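Local coordinates for LDL receptor adaptor protein (Rattus norvegicus, PDB 3SO6), which links the LDL receptor to the clathrin endocytic machinery, its phosphotyrosine-binding domain recognising the NPXY internalisation motif of the receptor tail, at residues A[85-90]-A[113-118]. Sequence-based numbering, arbitrary orientation.
Sequences KVFAYI and QAVTLT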
ATOM      1  N   LYS A  85      -5.310  -8.169  10.474  1.00 12.02           N
ATOM      2  CA  LYS A  85      -5.616  -8.644   9.095  1.00 11.38           C
ATOM      3  C   LYS A  85      -5.453  -7.522   8.095  1.00  9.85           C
ATOM      4  O   LYS A  85      -5.758  -7.727   6.894  1.00 10.84           O
ATOM      5  CB  LYS A  85      -7.031  -9.211   8.994  1.00 13.27           C
ATOM      6  CG  LYS A  85      -7.199 -10.429   9.893  1.00 14.87           C
ATOM      7  CD  LYS A  85      -8.701 -10.831   9.998  1.00 17.88           C
ATOM      8  CE  LYS A  85      -8.989 -11.841  11.098  1.00 19.14           C
ATOM      9  NZ  LYS A  85     -10.467 -12.159  11.047  1.00 20.70           N
ATOM     10  N   VAL A  86      -4.973  -6.342   8.522  1.00 10.30           N
ATOM     11  CA  VAL A  86      -4.944  -5.170   7.567  1.00 10.40           C
ATOM     12  C   VAL A  86      -3.531  -4.912   7.069  1.00  8.92           C
ATOM     13  O   VAL A  86      -2.601  -4.854   7.876  1.00 10.38           O
ATOM     14  CB  VAL A  86      -5.522  -3.902   8.257  1.00  9.51           C
ATOM     15  CG1 VAL A  86      -5.387  -2.667   7.373  1.00 11.64           C
ATOM     16  CG2 VAL A  86      -7.000  -4.170   8.688  1.00 11.86           C
ATOM     17  N   PHE A  87      -3.455  -4.818   5.749  1.00  8.86           N
ATOM     18  CA  PHE A  87      -2.267  -4.282   5.092  1.00  9.04           C
ATOM     19  C   PHE A  87      -2.576  -2.829   4.671  1.00  8.01           C
ATOM     20  O   PHE A  87      -3.694  -2.569   4.158  1.00  9.58           O
ATOM     21  CB  PHE A  87      -1.990  -5.126   3.851  1.00 10.02           C
ATOM     22  CG  PHE A  87      -1.056  -4.398   2.890  1.00  9.40           C
ATOM     23  CD1 PHE A  87       0.315  -4.255   3.178  1.00  9.65           C
ATOM     24  CD2 PHE A  87      -1.555  -3.808   1.716  1.00 10.99           C
ATOM     25  CE1 PHE A  87       1.161  -3.534   2.330  1.00 11.76           C
ATOM     26  CE2 PHE A  87      -0.718  -3.025   0.929  1.00 12.80           C
ATOM     27  CZ  PHE A  87       0.624  -2.907   1.206  1.00 13.88           C
ATOM     28  N   ALA A  88      -1.622  -1.923   4.843  1.00  7.83           N
ATOM     29  CA  ALA A  88      -1.857  -0.559   4.379  1.00  8.56           C
ATOM     30  C   ALA A  88      -0.567   0.002   3.805  1.00  8.58           C
ATOM     31  O   ALA A  88       0.577  -0.382   4.189  1.00  9.45           O
ATOM     32  CB  ALA A  88      -2.430   0.350   5.507  1.00  9.26           C
ATOM     33  N   TYR A  89      -0.729   0.970   2.930  1.00 10.11           N
ATOM     34  CA  TYR A  89       0.430   1.788   2.483  1.00 10.16           C
ATOM     35  C   TYR A  89       0.163   3.238   2.600  1.00  9.71           C
ATOM     36  O   TYR A  89      -1.036   3.641   2.666  1.00 11.09           O
ATOM     37  CB  TYR A  89       0.899   1.375   1.072  1.00 12.08           C
ATOM     38  CG  TYR A  89      -0.060   1.711  -0.043  1.00 11.85           C
ATOM     39  CD1 TYR A  89      -0.087   3.012  -0.566  1.00 13.42           C
ATOM     40  CD2 TYR A  89      -1.006   0.792  -0.507  1.00 13.50           C
ATOM     41  CE1 TYR A  89      -0.971   3.380  -1.535  1.00 14.57           C
ATOM     42  CE2 TYR A  89      -1.934   1.149  -1.565  1.00 14.54           C
ATOM     43  CZ  TYR A  89      -1.876   2.460  -2.043  1.00 14.43           C
ATOM     44  OH  TYR A  89      -2.781   2.829  -3.021  1.00 18.14           O
ATOM     45  N   ILE A  90       1.207   4.053   2.654  1.00 10.82           N
ATOM     46  CA  ILE A  90       1.043   5.521   2.592  1.00 10.56           C
ATOM     47  C   ILE A  90       1.657   5.916   1.215  1.00 11.53           C
ATOM     48  O   ILE A  90       2.806   5.488   0.906  1.00 11.76           O
ATOM     49  CB  ILE A  90       1.732   6.230   3.745  1.00 11.86           C
ATOM     50  CG1 ILE A  90       1.090   5.776   5.081  1.00 13.65           C
ATOM     51  CG2 ILE A  90       1.610   7.723   3.612  1.00 14.51           C
ATOM     52  CD1 ILE A  90       1.787   6.281   6.352  1.00 14.34           C
ATOM     53  N   GLN A 113       0.798 -10.032   6.400  1.00 10.85           N
ATOM     54  CA  GLN A 113       2.250 -10.089   6.513  1.00 11.92           C
ATOM     55  C   GLN A 113       2.884 -10.363   5.141  1.00 10.30           C
ATOM     56  O   GLN A 113       3.917  -9.761   4.783  1.00 11.86           O
ATOM     57  CB  GLN A 113       2.688 -11.162   7.520  1.00 13.82           C
ATOM     58  CG  GLN A 113       2.281 -10.823   8.928  1.00 17.10           C
ATOM     59  CD  GLN A 113       2.628 -11.880   9.927  1.00 18.20           C
ATOM     60  OE1 GLN A 113       2.895 -13.017   9.595  1.00 23.86           O
ATOM     61  NE2 GLN A 113       2.573 -11.517  11.192  1.00 22.80           N
ATOM     62  N   ALA A 114       2.314 -11.306   4.391  1.00 11.77           N
ATOM     63  CA  ALA A 114       2.881 -11.625   3.062  1.00 12.67           C
ATOM     64  C   ALA A 114       2.839 -10.439   2.146  1.00 12.00           C
ATOM     65  O   ALA A 114       3.763 -10.193   1.348  1.00 11.11           O
ATOM     66  CB  ALA A 114       2.104 -12.838   2.424  1.00 13.17           C
ATOM     67  N   VAL A 115       1.746  -9.715   2.161  1.00 11.27           N
ATOM     68  CA  VAL A 115       1.635  -8.513   1.277  1.00 10.77           C
ATOM     69  C   VAL A 115       2.705  -7.490   1.677  1.00  9.67           C
ATOM     70  O   VAL A 115       3.419  -6.971   0.799  1.00  9.53           O
ATOM     71  CB  VAL A 115       0.262  -7.864   1.366  1.00 10.56           C
ATOM     72  CG1 VAL A 115       0.244  -6.660   0.396  1.00 13.02           C
ATOM     73  CG2 VAL A 115      -0.822  -8.900   0.922  1.00 14.05           C
ATOM     74  N   THR A 116       2.850  -7.223   2.979  1.00  8.72           N
ATOM     75  CA  THR A 116       3.832  -6.230   3.447  1.00  8.86           C
ATOM     76  C   THR A 116       5.238  -6.625   3.027  1.00  9.05           C
ATOM     77  O   THR A 116       6.038  -5.787   2.595  1.00  9.85           O
ATOM     78  CB  THR A 116       3.645  -5.964   4.939  1.00 10.53           C
ATOM     79  OG1 THR A 116       2.245  -5.825   5.236  1.00 14.81           O
ATOM     80  CG2 THR A 116       4.467  -4.830   5.326  1.00 10.73           C
ATOM     81  N   LEU A 117       5.575  -7.919   3.200  1.00  9.49           N
ATOM     82  CA  LEU A 117       6.911  -8.404   2.864  1.00  9.68           C
ATOM     83  C   LEU A 117       7.149  -8.304   1.343  1.00  9.29           C
ATOM     84  O   LEU A 117       8.285  -8.100   0.908  1.00 11.07           O
ATOM     85  CB  LEU A 117       7.067  -9.831   3.336  1.00 11.39           C
ATOM     86  CG  LEU A 117       7.204  -9.905   4.879  1.00 14.10           C
ATOM     87  CD1 LEU A 117       7.049 -11.345   5.291  1.00 21.70           C
ATOM     88  CD2 LEU A 117       8.452  -9.333   5.410  1.00 16.40           C
ATOM     89  N   THR A 118       6.106  -8.516   0.553  1.00  9.20           N
ATOM     90  CA  THR A 118       6.227  -8.430  -0.912  1.00  9.67           C
ATOM     91  C   THR A 118       6.472  -6.958  -1.293  1.00  9.08           C
ATOM     92  O   THR A 118       7.307  -6.677  -2.165  1.00  9.93           O
ATOM     93  CB  THR A 118       4.981  -8.963  -1.571  1.00 11.24           C
ATOM     94  OG1 THR A 118       4.817 -10.307  -1.155  1.00 14.02           O
ATOM     95  CG2 THR A 118       5.096  -8.921  -3.056  1.00 12.33           C
TER
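The PTB domain, a variant of the pleckstrin-homology fold, closes one end of its strongly bent antiparallel sheet with a C-terminal helix, and Phe-87 packing against Val-115 and Thr-116 exemplifies how strand and helix are joined there. Strand 86-92 turns the aromatic ring toward helix 109-131, and the helix answers with two successive residues that use the ring in different ways. Val-115 supplies a methyl to the face: CG1 lies 3.5 Å from the centroid of the Phe-87 ring and only 6° off its normal, a centred CH-pi contact. All six ring carbons therefore lie at nearly equal range from this one methyl, CG of Phe-87 being 3.6 Å from CG1 of Val-115. With chi1 of Val-115 at -179°, CG1 extends away from its own backbone nitrogen to reach the ring. Thr-116 takes the edge instead, its hydroxyl lying in the ring plane. That hydroxyl is engaged along the helix by a hydrogen bond with Ala-112 O, one turn back, which satisfies a buried polar group amid apolar surroundings. Around this interface, Phe-87 also touches Phe-104 and Cys-77 of the two flanking strands, while Val-115 rests on Phe-6. Thr-116 further packs against an aromatic side chain of the bound receptor peptide, placing this buried contact directly behind the surface that reads the LDL receptor tail. Where edge and hydroxyl meet, CD1 of Phe-87 stands 3.2 Å from OG1 of Thr-116.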